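Local coordinates for protein xylose isomerase-like TIM barrel (Anabaena variabilis ATCC 29413, PDB 2QW5) that binds zinc and D-xylose at the mouth of a TIM barrel and probably acts as a sugar or sugar-phosphate isomerase or epimerase, at residues A181-T186 with G212-S217. Sequence-based numbering, arbitrary orientation.
Sequences AIEPIT and GVVIDS. With ZN (zinc ion), chain D; XLS (D-xylose), chain C.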
# COMPACT_ATOMS: atom_id res chain seq x y z
N ALA A 181 23.00 -21.96 -8.36
CA ALA A 181 23.57 -21.16 -7.24
C ALA A 181 22.49 -20.34 -6.57
O ALA A 181 22.17 -19.26 -7.04
CB ALA A 181 24.70 -20.27 -7.74
N ILE A 182 21.90 -20.88 -5.48
CA ILE A 182 20.85 -20.23 -4.70
C ILE A 182 21.46 -19.09 -3.90
O ILE A 182 22.54 -19.23 -3.31
CB ILE A 182 20.13 -21.19 -3.72
CG1 ILE A 182 19.50 -22.39 -4.44
CG2 ILE A 182 18.99 -20.44 -2.98
CD1 ILE A 182 18.95 -23.54 -3.46
N GLU A 183 20.76 -17.96 -3.85
CA GLU A 183 21.28 -16.74 -3.24
C GLU A 183 20.62 -16.38 -1.90
O GLU A 183 19.40 -16.21 -1.85
CB GLU A 183 21.09 -15.58 -4.24
CG GLU A 183 21.83 -14.29 -3.82
CD GLU A 183 21.60 -13.13 -4.77
OE1 GLU A 183 20.62 -13.21 -5.57
OE2 GLU A 183 22.41 -12.16 -4.68
N PRO A 184 21.41 -16.29 -0.80
CA PRO A 184 20.91 -15.66 0.42
C PRO A 184 20.78 -14.18 0.08
O PRO A 184 21.70 -13.61 -0.50
CB PRO A 184 22.03 -15.88 1.44
CG PRO A 184 22.94 -16.87 0.82
CD PRO A 184 22.81 -16.73 -0.63
N ILE A 185 19.62 -13.60 0.37
CA ILE A 185 19.32 -12.19 0.04
C ILE A 185 18.84 -11.51 1.31
O ILE A 185 18.08 -12.10 2.05
CB ILE A 185 18.25 -12.12 -1.07
CG1 ILE A 185 18.86 -12.51 -2.41
CG2 ILE A 185 17.62 -10.72 -1.20
CD1 ILE A 185 17.89 -12.67 -3.56
N THR A 186 19.26 -10.28 1.53
CA THR A 186 18.92 -9.51 2.71
C THR A 186 17.43 -9.46 3.01
O THR A 186 16.61 -9.44 2.09
CB THR A 186 19.44 -8.04 2.64
OG1 THR A 186 19.07 -7.35 3.84
CG2 THR A 186 18.90 -7.26 1.43
N GLY A 212 23.67 -25.61 -5.20
CA GLY A 212 24.57 -24.97 -4.25
C GLY A 212 24.25 -23.51 -4.04
O GLY A 212 23.06 -23.11 -4.02
N VAL A 213 25.30 -22.71 -3.85
CA VAL A 213 25.12 -21.32 -3.45
C VAL A 213 25.91 -20.31 -4.26
O VAL A 213 26.95 -20.64 -4.84
CB VAL A 213 25.51 -21.11 -1.94
CG1 VAL A 213 24.99 -22.24 -1.09
CG2 VAL A 213 26.98 -21.02 -1.74
N VAL A 214 25.39 -19.10 -4.26
CA VAL A 214 26.14 -17.92 -4.64
C VAL A 214 26.27 -17.13 -3.33
O VAL A 214 25.29 -17.02 -2.58
CB VAL A 214 25.49 -17.06 -5.73
CG1 VAL A 214 23.98 -16.82 -5.47
CG2 VAL A 214 26.28 -15.77 -5.89
N ILE A 215 27.48 -16.64 -3.03
CA ILE A 215 27.72 -15.73 -1.92
C ILE A 215 27.93 -14.36 -2.56
O ILE A 215 28.85 -14.20 -3.35
CB ILE A 215 28.94 -16.11 -1.05
CG1 ILE A 215 28.82 -17.56 -0.52
CG2 ILE A 215 29.07 -15.11 0.13
CD1 ILE A 215 30.07 -17.99 0.19
N ASP A 216 27.05 -13.41 -2.20
CA ASP A 216 27.06 -12.01 -2.66
C ASP A 216 27.47 -11.20 -1.42
O ASP A 216 26.80 -11.31 -0.37
CB ASP A 216 25.67 -11.66 -3.14
CG ASP A 216 25.46 -10.16 -3.46
OD1 ASP A 216 25.86 -9.29 -2.67
OD2 ASP A 216 24.82 -9.88 -4.48
N SER A 217 28.53 -10.40 -1.55
CA SER A 217 29.09 -9.63 -0.43
C SER A 217 28.11 -8.63 0.20
O SER A 217 28.13 -8.46 1.42
CB SER A 217 30.37 -8.91 -0.86
OG SER A 217 30.11 -7.97 -1.92
ZN ZN D . 23.25 -10.67 -5.96
C1 XLS C . 18.64 -9.15 -6.11
C2 XLS C . 18.03 -10.38 -6.77
C3 XLS C . 16.78 -10.07 -7.67
C4 XLS C . 16.68 -10.91 -8.93
O1 XLS C . 19.22 -9.12 -4.80
O2 XLS C . 19.01 -11.17 -7.44
O3 XLS C . 16.57 -8.73 -8.12
O4 XLS C . 16.83 -12.25 -8.57
O HOH W 1 24.64 -13.84 -0.42
O HOH W 2 21.60 -9.55 -5.57
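I182 pairs in parallel with V213, its N donating to G212 O (2.9 Å) and its O accepting from V214 N (3.0 Å), before the two chains diverge. This is a beta-alpha-beta unit of the TIM barrel: strands 179-182 and 211-216 lie side by side in the closed sheet, with helix 196-203 in the connection. Past the last strand bond a water takes over, donating to P184 O and accepting from D216 N.

I182 and V213 turn outward to L199 of the connecting helix, whereas A181 and V214 line the barrel interior; E183, just past its strand, and D216, at the end of its own, lie at the mouth. V214 CG1 packs against E183 CB at 3.4 Å, the two side chains running at a slant to one another. V214 O is buried beside P184 CD without a polar partner.

The barrel mouth illustrates how a TIM barrel builds its active site from the C-terminal ends of its strands. E183 reaches the metal because CG stands anti to the backbone N (chi1 -169°) and the chain continues extended. Its carboxylate divides its work: OE2 binds zinc at 2.1 Å, while OE1 accepts a hydrogen bond from xylose O2. D216 enters from the neighbouring strand, its OD2 binding zinc at 2.3 Å and its carboxylate plane turned 33° from that of E183; Q247 and E281 complete the protein ligands. Shared zinc probably offsets the repulsion between E183 OE2 and D216 OD2, 3.3 Å apart. A zinc-bound water, 2.0 Å from the metal, donates to xylose O1.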